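Local coordinates for odorant binding protein, antennal (Anopheles gambiae, PDB 3R1P), which probably binds odorant molecules and carries them in the mosquito antenna, as a secreted all-helical member of the PBP/GOBP family, at residues Ser25-Glu29 and Glu30-Thr34. Sequence-based numbering, arbitrary orientation.
Sequences SGASE and EQLRT
A capping box between Ser28 and Gln31 opens the short helix 29-32, and both of its reciprocal bonds are well formed. In one direction Gln31 N donates to Ser28 OG over 3.1 Å. In the other, Ser28 N donates to Gln31 OE1 at 3.0 Å and 169°, almost straight, although the donor stands 23° out of the amide carbonyl plane. The Ser28 torsion explains the first bond: OG sits between its own backbone N and carbonyl carbon (chi1 70°), facing the first turn. In Gln31, CG beside the backbone N and the extended chain beyond it bring OE1 back to Ser28 N. Gln31 CG also passes 3.3 Å from Ser28 OG. Through a weak bond from Ser28 OG to Gln31 OE1, OE1 receives two donors from one residue. Ser28 is the N-cap at the end of the loop that follows helix 11-25, a helix left at Gly26 with positive phi, as is common at helix C-termini; the box therefore marks where the chain turns into its next helix in this PBP/GOBP fold. Backbone bonds continue the turn, Leu32 N to Ser28 O at 3.2 Å and Arg33 N to Glu29 O at 2.8 Å. On the buried side Ala27 CB meets Leu32 CD2 at 4.2 Å, an apolar contact extended by Ala45 and Tyr49 of helix 44-56 and by Ile22 of helix 11-25. The Leu32 side chain lies about 7 Å from the bound palmitic acid, too far for direct contact. Glu29 OE1 is at the Arg33 guanidinium edge, near its plane, but 4.4 Å from Arg33 NE and so beyond a salt bridge; both side chains touch Val125 of helix 114-125, and Glu29 OE2 is hydrogen-bonded to His18 NE2.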
loop_
_atom_site.group_PDB
_atom_site.type_symbol
_atom_site.label_atom_id
_atom_site.label_comp_id
_atom_site.label_asym_id
_atom_site.label_seq_id
_atom_site.Cartn_x
_atom_site.Cartn_y
_atom_site.Cartn_z
ATOM N N SER A 25 -1.344 -11.614 3.476
ATOM C CA SER A 25 -2.031 -11.555 2.193
ATOM C C SER A 25 -1.864 -12.814 1.368
ATOM O O SER A 25 -2.755 -13.155 0.591
ATOM C CB SER A 25 -1.562 -10.345 1.395
ATOM O OG SER A 25 -0.187 -10.435 1.054
ATOM N N GLY A 26 -0.723 -13.476 1.520
ATOM C CA GLY A 26 -0.400 -14.667 0.742
ATOM C C GLY A 26 0.047 -14.307 -0.662
ATOM O O GLY A 26 -0.203 -15.064 -1.606
ATOM N N ALA A 27 0.696 -13.127 -0.809
ATOM C CA ALA A 27 1.223 -12.619 -2.079
ATOM C C ALA A 27 2.686 -13.031 -2.248
ATOM O O ALA A 27 3.476 -12.963 -1.296
ATOM C CB ALA A 27 1.090 -11.107 -2.152
ATOM N N SER A 28 3.034 -13.462 -3.462
ATOM C CA SER A 28 4.382 -13.924 -3.767
ATOM C C SER A 28 5.328 -12.744 -3.977
ATOM O O SER A 28 4.870 -11.639 -4.289
ATOM C CB SER A 28 4.361 -14.819 -5.001
ATOM O OG SER A 28 4.084 -14.069 -6.171
ATOM N N GLU A 29 6.647 -12.982 -3.844
ATOM C CA GLU A 29 7.660 -11.955 -4.092
ATOM C C GLU A 29 7.570 -11.462 -5.540
ATOM O O GLU A 29 7.663 -10.258 -5.766
ATOM C CB GLU A 29 9.068 -12.459 -3.760
ATOM C CG GLU A 29 9.417 -12.343 -2.282
ATOM C CD GLU A 29 9.894 -10.993 -1.767
ATOM O OE1 GLU A 29 10.096 -10.066 -2.584
ATOM O OE2 GLU A 29 10.098 -10.873 -0.539
ATOM N N GLU A 30 7.298 -12.385 -6.496
ATOM C CA GLU A 30 7.136 -12.108 -7.928
ATOM C C GLU A 30 5.993 -11.134 -8.167
ATOM O O GLU A 30 6.148 -10.227 -8.979
ATOM C CB GLU A 30 6.842 -13.398 -8.717
ATOM C CG GLU A 30 7.987 -14.370 -8.877
ATOM C CD GLU A 30 8.584 -14.391 -10.266
ATOM O OE1 GLU A 30 7.860 -14.129 -11.255
ATOM O OE2 GLU A 30 9.776 -14.751 -10.366
ATOM N N GLN A 31 4.843 -11.331 -7.477
ATOM C CA GLN A 31 3.645 -10.481 -7.599
ATOM C C GLN A 31 3.923 -9.061 -7.117
ATOM O O GLN A 31 3.473 -8.112 -7.748
ATOM C CB GLN A 31 2.456 -11.083 -6.836
ATOM C CG GLN A 31 1.748 -12.198 -7.601
ATOM C CD GLN A 31 0.772 -12.990 -6.758
ATOM O OE1 GLN A 31 0.899 -13.108 -5.530
ATOM N NE2 GLN A 31 -0.205 -13.599 -7.420
ATOM N N LEU A 32 4.680 -8.921 -6.022
ATOM C CA LEU A 32 5.021 -7.617 -5.446
ATOM C C LEU A 32 6.130 -6.914 -6.220
ATOM O O LEU A 32 6.068 -5.695 -6.402
ATOM C CB LEU A 32 5.415 -7.764 -3.972
ATOM C CG LEU A 32 4.358 -8.371 -3.048
ATOM C CD1 LEU A 32 4.918 -8.562 -1.677
ATOM C CD2 LEU A 32 3.094 -7.515 -3.011
ATOM N N ARG A 33 7.109 -7.702 -6.713
ATOM C CA ARG A 33 8.268 -7.241 -7.488
ATOM C C ARG A 33 7.933 -6.519 -8.782
ATOM O O ARG A 33 8.816 -5.896 -9.383
ATOM C CB ARG A 33 9.258 -8.372 -7.715
ATOM C CG ARG A 33 10.218 -8.435 -6.554
ATOM C CD ARG A 33 11.375 -9.326 -6.872
ATOM N NE ARG A 33 12.569 -9.016 -6.076
ATOM C CZ ARG A 33 13.781 -8.793 -6.579
ATOM N NH1 ARG A 33 13.969 -8.763 -7.895
ATOM N NH2 ARG A 33 14.810 -8.567 -5.770
ATOM N N THR A 34 6.636 -6.543 -9.176
ATOM C CA THR A 34 6.128 -5.817 -10.346
ATOM C C THR A 34 6.279 -4.312 -10.103
ATOM O O THR A 34 6.348 -3.557 -11.062
ATOM C CB THR A 34 4.674 -6.181 -10.674
ATOM O OG1 THR A 34 3.841 -5.893 -9.549
ATOM C CG2 THR A 34 4.509 -7.618 -11.126
#